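Local coordinates for mitochondrial association factor 1 (Toxoplasma gondii, PDB 6BXS), which belongs to a family whose locus is required for direct manipulation of host mitochondria, and carries a macro-type domain related to ADP-ribose binders, at residues Pro6-Asp18 against Leu265-Phe277. Sequence-based numbering, arbitrary orientation.
Sequences PDPLTLRFTCLGD and LRGLMESERKYKF. With SO4 (sulfate ion), chain H.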
ATOM      1  N   PRO A   6      19.013   5.575  -3.152  1.00 36.38           N
ATOM      2  CA  PRO A   6      17.994   6.588  -2.856  1.00 38.87           C
ATOM      3  C   PRO A   6      18.205   7.244  -1.492  1.00 34.40           C
ATOM      4  O   PRO A   6      18.234   6.552  -0.476  1.00 30.37           O
ATOM      5  CB  PRO A   6      16.686   5.790  -2.887  1.00 38.69           C
ATOM      6  CG  PRO A   6      17.089   4.395  -2.562  1.00 40.59           C
ATOM      7  CD  PRO A   6      18.451   4.213  -3.163  1.00 48.04           C
ATOM      8  N   ASP A   7      18.352   8.565  -1.478  1.00 36.99           N
ATOM      9  CA  ASP A   7      18.586   9.296  -0.235  1.00 31.79           C
ATOM     10  C   ASP A   7      17.337   9.311   0.643  1.00 32.17           C
ATOM     11  O   ASP A   7      16.315   9.870   0.249  1.00 32.05           O
ATOM     12  CB  ASP A   7      19.019  10.734  -0.532  1.00 32.80           C
ATOM     13  CG  ASP A   7      19.263  11.541   0.733  1.00 38.37           C
ATOM     14  OD1 ASP A   7      19.891  11.002   1.668  1.00 33.74           O
ATOM     15  OD2 ASP A   7      18.819  12.708   0.798  1.00 32.82           O
ATOM     16  N   PRO A   8      17.411   8.704   1.839  1.00 33.48           N
ATOM     17  CA  PRO A   8      16.233   8.735   2.712  1.00 29.39           C
ATOM     18  C   PRO A   8      16.097  10.068   3.453  1.00 32.51           C
ATOM     19  O   PRO A   8      16.487  10.175   4.618  1.00 31.90           O
ATOM     20  CB  PRO A   8      16.493   7.578   3.679  1.00 27.25           C
ATOM     21  CG  PRO A   8      17.974   7.515   3.786  1.00 37.50           C
ATOM     22  CD  PRO A   8      18.521   7.946   2.446  1.00 29.67           C
ATOM     23  N   LEU A   9      15.559  11.075   2.772  1.00 25.83           N
ATOM     24  CA  LEU A   9      15.311  12.371   3.393  1.00 26.83           C
ATOM     25  C   LEU A   9      14.252  12.234   4.481  1.00 31.52           C
ATOM     26  O   LEU A   9      13.125  11.815   4.213  1.00 26.37           O
ATOM     27  CB  LEU A   9      14.870  13.398   2.346  1.00 24.37           C
ATOM     28  CG  LEU A   9      14.337  14.741   2.858  1.00 30.35           C
ATOM     29  CD1 LEU A   9      15.389  15.487   3.666  1.00 25.42           C
ATOM     30  CD2 LEU A   9      13.850  15.586   1.690  1.00 28.70           C
ATOM     31  N   THR A  10      14.624  12.591   5.708  1.00 23.17           N
ATOM     32  CA  THR A  10      13.736  12.472   6.858  1.00 23.40           C
ATOM     33  C   THR A  10      13.326  13.852   7.362  1.00 33.71           C
ATOM     34  O   THR A  10      14.178  14.705   7.621  1.00 30.78           O
ATOM     35  CB  THR A  10      14.403  11.682   7.999  1.00 28.62           C
ATOM     36  OG1 THR A  10      14.815  10.398   7.516  1.00 33.67           O
ATOM     37  CG2 THR A  10      13.442  11.494   9.164  1.00 28.79           C
ATOM     38  N   LEU A  11      12.018  14.060   7.496  1.00 25.40           N
ATOM     39  CA  LEU A  11      11.470  15.331   7.957  1.00 30.81           C
ATOM     40  C   LEU A  11      10.411  15.106   9.030  1.00 27.77           C
ATOM     41  O   LEU A  11       9.592  14.195   8.923  1.00 26.50           O
ATOM     42  CB  LEU A  11      10.871  16.111   6.784  1.00 27.47           C
ATOM     43  CG  LEU A  11      11.851  16.508   5.677  1.00 31.63           C
ATOM     44  CD1 LEU A  11      11.106  17.108   4.496  1.00 28.50           C
ATOM     45  CD2 LEU A  11      12.895  17.483   6.197  1.00 30.47           C
ATOM     46  N   ARG A  12      10.433  15.947  10.062  1.00 29.71           N
ATOM     47  CA  ARG A  12       9.491  15.833  11.169  1.00 29.31           C
ATOM     48  C   ARG A  12       8.250  16.676  10.910  1.00 28.23           C
ATOM     49  O   ARG A  12       8.345  17.798  10.416  1.00 23.96           O
ATOM     50  CB  ARG A  12      10.149  16.261  12.479  1.00 38.24           C
ATOM     51  CG  ARG A  12       9.238  16.152  13.689  1.00 34.20           C
ATOM     52  CD  ARG A  12      10.050  16.013  14.965  1.00 41.04           C
ATOM     53  NE  ARG A  12      10.749  14.731  15.010  1.00 48.34           N
ATOM     54  CZ  ARG A  12      11.837  14.488  15.733  1.00 40.88           C
ATOM     55  NH1 ARG A  12      12.377  15.441  16.483  1.00 60.47           N
ATOM     56  NH2 ARG A  12      12.394  13.285  15.702  1.00 42.07           N
ATOM     57  N   PHE A  13       7.089  16.125  11.254  1.00 26.04           N
ATOM     58  CA  PHE A  13       5.813  16.774  10.984  1.00 23.30           C
ATOM     59  C   PHE A  13       4.989  16.920  12.252  1.00 29.21           C
ATOM     60  O   PHE A  13       4.545  15.931  12.833  1.00 24.63           O
ATOM     61  CB  PHE A  13       5.031  15.980   9.938  1.00 26.34           C
ATOM     62  CG  PHE A  13       5.635  16.036   8.569  1.00 26.80           C
ATOM     63  CD1 PHE A  13       6.642  15.158   8.205  1.00 27.18           C
ATOM     64  CD2 PHE A  13       5.203  16.973   7.647  1.00 26.95           C
ATOM     65  CE1 PHE A  13       7.203  15.212   6.945  1.00 25.51           C
ATOM     66  CE2 PHE A  13       5.759  17.030   6.388  1.00 28.39           C
ATOM     67  CZ  PHE A  13       6.761  16.151   6.036  1.00 27.47           C
ATOM     68  N   THR A  14       4.789  18.161  12.679  1.00 31.66           N
ATOM     69  CA  THR A  14       4.001  18.432  13.870  1.00 33.66           C
ATOM     70  C   THR A  14       2.518  18.211  13.584  1.00 30.20           C
ATOM     71  O   THR A  14       1.730  17.989  14.502  1.00 31.58           O
ATOM     72  CB  THR A  14       4.222  19.869  14.385  1.00 38.41           C
ATOM     73  OG1 THR A  14       3.573  20.033  15.651  1.00 55.82           O
ATOM     74  CG2 THR A  14       3.677  20.889  13.403  1.00 28.64           C
ATOM     75  N   CYS A  15       2.141  18.276  12.310  1.00 30.30           N
ATOM     76  CA  CYS A  15       0.765  17.996  11.914  1.00 30.13           C
ATOM     77  C   CYS A  15       0.472  16.498  11.983  1.00 24.64           C
ATOM     78  O   CYS A  15      -0.682  16.080  11.879  1.00 29.00           O
ATOM     79  CB  CYS A  15       0.486  18.521  10.501  1.00 32.57           C
ATOM     80  SG  CYS A  15       1.317  17.616   9.172  1.00 31.39           S
ATOM     81  N   LEU A  16       1.524  15.699  12.159  1.00 25.60           N
ATOM     82  CA  LEU A  16       1.394  14.250  12.301  1.00 25.28           C
ATOM     83  C   LEU A  16       1.871  13.788  13.676  1.00 28.36           C
ATOM     84  O   LEU A  16       2.419  12.694  13.819  1.00 28.47           O
ATOM     85  CB  LEU A  16       2.188  13.528  11.211  1.00 26.08           C
ATOM     86  CG  LEU A  16       1.863  13.892   9.759  1.00 25.05           C
ATOM     87  CD1 LEU A  16       2.749  13.104   8.807  1.00 23.73           C
ATOM     88  CD2 LEU A  16       0.395  13.649   9.447  1.00 26.20           C
ATOM     89  N   GLY A  17       1.665  14.626  14.686  1.00 30.56           N
ATOM     90  CA  GLY A  17       2.061  14.292  16.042  1.00 27.07           C
ATOM     91  C   GLY A  17       3.568  14.203  16.200  1.00 32.20           C
ATOM     92  O   GLY A  17       4.071  13.368  16.952  1.00 30.96           O
ATOM     93  N   ASP A  18       4.283  15.063  15.480  1.00 28.17           N
ATOM     94  CA  ASP A  18       5.740  15.146  15.565  1.00 30.65           C
ATOM     95  C   ASP A  18       6.424  13.852  15.127  1.00 30.64           C
ATOM     96  O   ASP A  18       7.438  13.455  15.698  1.00 29.83           O
ATOM     97  CB  ASP A  18       6.180  15.499  16.991  1.00 37.04           C
ATOM     98  CG  ASP A  18       5.574  16.797  17.484  1.00 40.97           C
ATOM     99  OD1 ASP A  18       5.561  17.777  16.713  1.00 42.31           O
ATOM    100  OD2 ASP A  18       5.112  16.836  18.644  1.00 56.40           O
ATOM    101  N   LEU A 265       5.947  14.607  -1.037  1.00 25.41           N
ATOM    102  CA  LEU A 265       6.648  15.530  -0.154  1.00 23.74           C
ATOM    103  C   LEU A 265       5.977  16.901  -0.122  1.00 24.63           C
ATOM    104  O   LEU A 265       5.661  17.417   0.947  1.00 27.06           O
ATOM    105  CB  LEU A 265       8.106  15.666  -0.599  1.00 26.40           C
ATOM    106  CG  LEU A 265       8.988  16.653   0.173  1.00 24.09           C
ATOM    107  CD1 LEU A 265       9.115  16.247   1.630  1.00 27.55           C
ATOM    108  CD2 LEU A 265      10.357  16.748  -0.477  1.00 26.25           C
ATOM    109  N   ARG A 266       5.755  17.483  -1.298  1.00 28.06           N
ATOM    110  CA  ARG A 266       5.194  18.830  -1.394  1.00 28.36           C
ATOM    111  C   ARG A 266       3.814  18.947  -0.760  1.00 26.84           C
ATOM    112  O   ARG A 266       3.494  19.961  -0.144  1.00 27.23           O
ATOM    113  CB  ARG A 266       5.106  19.271  -2.854  1.00 34.74           C
ATOM    114  CG  ARG A 266       6.413  19.765  -3.442  1.00 40.99           C
ATOM    115  CD  ARG A 266       6.156  20.875  -4.445  1.00 45.09           C
ATOM    116  NE  ARG A 266       7.120  20.869  -5.540  1.00 51.91           N
ATOM    117  CZ  ARG A 266       7.160  21.783  -6.504  1.00 49.13           C
ATOM    118  NH1 ARG A 266       6.294  22.788  -6.509  1.00 51.16           N
ATOM    119  NH2 ARG A 266       8.071  21.693  -7.461  1.00 58.58           N
ATOM    120  N   GLY A 267       2.993  17.916  -0.929  1.00 28.21           N
ATOM    121  CA  GLY A 267       1.653  17.923  -0.373  1.00 24.25           C
ATOM    122  C   GLY A 267       1.681  17.997   1.141  1.00 27.12           C
ATOM    123  O   GLY A 267       0.920  18.748   1.751  1.00 27.76           O
ATOM    124  N   LEU A 268       2.569  17.217   1.748  1.00 23.69           N
ATOM    125  CA  LEU A 268       2.688  17.182   3.201  1.00 29.13           C
ATOM    126  C   LEU A 268       3.386  18.431   3.738  1.00 27.44           C
ATOM    127  O   LEU A 268       3.054  18.908   4.821  1.00 28.83           O
ATOM    128  CB  LEU A 268       3.437  15.923   3.642  1.00 23.00           C
ATOM    129  CG  LEU A 268       2.559  14.682   3.834  1.00 22.73           C
ATOM    130  CD1 LEU A 268       3.410  13.422   3.941  1.00 24.70           C
ATOM    131  CD2 LEU A 268       1.673  14.828   5.066  1.00 24.09           C
ATOM    132  N   MET A 269       4.352  18.951   2.983  1.00 29.21           N
ATOM    133  CA  MET A 269       4.984  20.225   3.322  1.00 30.61           C
ATOM    134  C   MET A 269       3.921  21.308   3.446  1.00 32.62           C
ATOM    135  O   MET A 269       3.969  22.145   4.347  1.00 37.06           O
ATOM    136  CB  MET A 269       6.011  20.633   2.262  1.00 36.17           C
ATOM    137  CG  MET A 269       7.320  19.856   2.289  1.00 34.01           C
ATOM    138  SD  MET A 269       8.376  20.258   3.694  1.00 63.43           S
ATOM    139  CE  MET A 269       8.054  18.852   4.747  1.00 31.30           C
ATOM    140  N   GLU A 270       2.959  21.282   2.529  1.00 32.08           N
ATOM    141  CA  GLU A 270       1.878  22.257   2.516  1.00 35.06           C
ATOM    142  C   GLU A 270       0.961  22.072   3.722  1.00 36.57           C
ATOM    143  O   GLU A 270       0.496  23.047   4.309  1.00 38.32           O
ATOM    144  CB  GLU A 270       1.078  22.145   1.217  1.00 36.51           C
ATOM    145  CG  GLU A 270       0.003  23.213   1.056  1.00 44.82           C
ATOM    146  CD  GLU A 270      -0.478  23.361  -0.377  1.00 50.38           C
ATOM    147  OE1 GLU A 270       0.337  23.197  -1.311  1.00 49.49           O
ATOM    148  OE2 GLU A 270      -1.680  23.642  -0.571  1.00 56.21           O
ATOM    149  N   SER A 271       0.710  20.819   4.089  1.00 31.90           N
ATOM    150  CA  SER A 271      -0.103  20.514   5.263  1.00 33.09           C
ATOM    151  C   SER A 271       0.585  20.999   6.534  1.00 32.02           C
ATOM    152  O   SER A 271      -0.062  21.529   7.436  1.00 30.95           O
ATOM    153  CB  SER A 271      -0.376  19.014   5.354  1.00 31.41           C
ATOM    154  OG  SER A 271      -1.359  18.617   4.414  1.00 38.01           O
ATOM    155  N   GLU A 272       1.899  20.808   6.596  1.00 31.94           N
ATOM    156  CA  GLU A 272       2.695  21.246   7.736  1.00 35.70           C
ATOM    157  C   GLU A 272       2.642  22.764   7.869  1.00 40.24           C
ATOM    158  O   GLU A 272       2.459  23.297   8.963  1.00 40.13           O
ATOM    159  CB  GLU A 272       4.146  20.777   7.583  1.00 30.69           C
ATOM    160  CG  GLU A 272       5.090  21.182   8.711  1.00 34.31           C
ATOM    161  CD  GLU A 272       4.885  20.373   9.979  1.00 37.02           C
ATOM    162  OE1 GLU A 272       3.840  19.700  10.102  1.00 32.75           O
ATOM    163  OE2 GLU A 272       5.779  20.403  10.851  1.00 35.76           O
ATOM    164  N   ARG A 273       2.808  23.449   6.743  1.00 43.64           N
ATOM    165  CA  ARG A 273       2.762  24.906   6.707  1.00 48.19           C
ATOM    166  C   ARG A 273       1.391  25.402   7.160  1.00 49.15           C
ATOM    167  O   ARG A 273       1.285  26.374   7.906  1.00 47.22           O
ATOM    168  CB  ARG A 273       3.072  25.410   5.295  1.00 51.92           C
ATOM    169  CG  ARG A 273       3.412  26.892   5.204  1.00 70.13           C
ATOM    170  CD  ARG A 273       4.892  27.154   5.453  1.00 82.61           C
ATOM    171  NE  ARG A 273       5.312  28.446   4.913  1.00 87.81           N
ATOM    172  CZ  ARG A 273       5.646  28.658   3.642  1.00 98.31           C
ATOM    173  NH1 ARG A 273       5.610  27.664   2.763  1.00112.37           N
ATOM    174  NH2 ARG A 273       6.015  29.867   3.246  1.00 80.30           N
ATOM    175  N   LYS A 274       0.346  24.716   6.707  1.00 42.89           N
ATOM    176  CA  LYS A 274      -1.024  25.090   7.043  1.00 42.19           C
ATOM    177  C   LYS A 274      -1.311  24.860   8.522  1.00 45.06           C
ATOM    178  O   LYS A 274      -2.051  25.619   9.147  1.00 43.96           O
ATOM    179  CB  LYS A 274      -2.017  24.300   6.188  1.00 46.53           C
ATOM    180  CG  LYS A 274      -2.961  25.168   5.374  1.00 51.15           C
ATOM    181  CD  LYS A 274      -3.478  24.437   4.144  1.00 61.00           C
ATOM    182  CE  LYS A 274      -4.124  25.402   3.165  1.00 62.33           C
ATOM    183  NZ  LYS A 274      -4.576  24.719   1.923  1.00 58.75           N
ATOM    184  N   TYR A 275      -0.720  23.807   9.075  1.00 43.90           N
ATOM    185  CA  TYR A 275      -0.896  23.475  10.484  1.00 43.99           C
ATOM    186  C   TYR A 275      -0.149  24.464  11.374  1.00 46.77           C
ATOM    187  O   TYR A 275      -0.685  24.937  12.375  1.00 47.97           O
ATOM    188  CB  TYR A 275      -0.412  22.049  10.754  1.00 35.76           C
ATOM    189  CG  TYR A 275      -0.593  21.585  12.184  1.00 37.59           C
ATOM    190  CD1 TYR A 275       0.332  21.915  13.164  1.00 42.55           C
ATOM    191  CD2 TYR A 275      -1.683  20.806  12.550  1.00 36.88           C
ATOM    192  CE1 TYR A 275       0.175  21.491  14.469  1.00 41.49           C
ATOM    193  CE2 TYR A 275      -1.849  20.377  13.854  1.00 42.50           C
ATOM    194  CZ  TYR A 275      -0.916  20.722  14.809  1.00 39.96           C
ATOM    195  OH  TYR A 275      -1.073  20.298  16.109  1.00 45.55           O
ATOM    196  N   LYS A 276       1.089  24.775  11.001  1.00 45.61           N
ATOM    197  CA  LYS A 276       1.944  25.636  11.813  1.00 53.25           C
ATOM    198  C   LYS A 276       1.567  27.112  11.702  1.00 58.42           C
ATOM    199  O   LYS A 276       2.086  27.945  12.446  1.00 60.51           O
ATOM    200  CB  LYS A 276       3.411  25.452  11.420  1.00 54.44           C
ATOM    201  CG  LYS A 276       4.060  24.205  12.012  1.00 53.92           C
ATOM    202  CD  LYS A 276       5.583  24.298  12.035  1.00 61.78           C
ATOM    203  CE  LYS A 276       6.089  25.348  13.022  1.00 67.76           C
ATOM    204  NZ  LYS A 276       5.576  25.137  14.407  1.00 80.00           N
ATOM    205  N   PHE A 277       0.671  27.432  10.772  1.00 59.28           N
ATOM    206  CA  PHE A 277       0.187  28.800  10.610  1.00 60.75           C
ATOM    207  C   PHE A 277      -1.310  28.803  10.310  1.00 56.67           C
ATOM    208  O   PHE A 277      -2.136  28.781  11.222  1.00 60.86           O
ATOM    209  CB  PHE A 277       0.945  29.518   9.491  1.00 59.42           C
ATOM    210  CG  PHE A 277       2.441  29.472   9.638  1.00 64.23           C
ATOM    211  CD1 PHE A 277       3.078  30.204  10.627  1.00 66.47           C
ATOM    212  CD2 PHE A 277       3.211  28.707   8.778  1.00 65.73           C
ATOM    213  CE1 PHE A 277       4.455  30.165  10.762  1.00 64.79           C
ATOM    214  CE2 PHE A 277       4.586  28.663   8.906  1.00 64.79           C
ATOM    215  CZ  PHE A 277       5.209  29.393   9.898  1.00 67.82           C
TER
HETATM  216  S   SO4 H 505       3.338  23.456  -4.020  1.00 62.09           S
HETATM  217  O1  SO4 H 505       2.331  24.294  -4.667  1.00 61.22           O
HETATM  218  O2  SO4 H 505       3.097  22.058  -4.372  1.00 56.69           O
HETATM  219  O3  SO4 H 505       4.670  23.851  -4.473  1.00 53.81           O
HETATM  220  O4  SO4 H 505       3.251  23.624  -2.572  1.00 49.62           O
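Tyr275 lays one face of its ring over the backbone of Thr14 and Cys15, where Cys15 CA forms a CH-pi contact 3.9 Å from the ring centroid and 14° off its normal. The pair belongs to a macro domain, a three-layer alpha-beta-alpha fold, and joins the first strand, 8-13, at one margin of the mixed sheet, to the last helix, 263-276. Over the short segments the strand and helix axes run 32° apart, so successive helical turns meet successive parts of the strand and the turn after it. Glu272 carries the polar part. Its CG stands anti to the backbone N and the chain then bends at chi2, which carries the carboxylate up to the short 3-10 segment 14-15. There both oxygens are used through their syn lone pairs: Thr14 N reaches OE2 of Glu272 at 3.1 Å with an angle of 170°, and Cys15 N donates to Glu272 OE1. Two successive amides on its two oxygens would restrain the rotation of the carboxylate and probably ease its negative charge. Thr14 CG2 rests against the ring margin at Tyr275 CD1, 3.5 Å away, with Lys276 CG also beside it. Farther back along the helix the contact turns apolar. The side chain of Phe13 crosses those of Leu268 and Met269 at about a right angle, with Leu268 O at the ring edge, near its plane, while Leu268 also touches Phe23 of the adjoining strand 19-24. Ser271 OG is hydrogen-bonded by Arg235 and Glu242 of helix 230-248, tying this last helix to its neighbour. Met269, bent at chi2 and chi3, sets its methyl against two side chains of the strand: CE lies 3.3 Å from Phe13 CZ and 3.5 Å from Leu11 CD1.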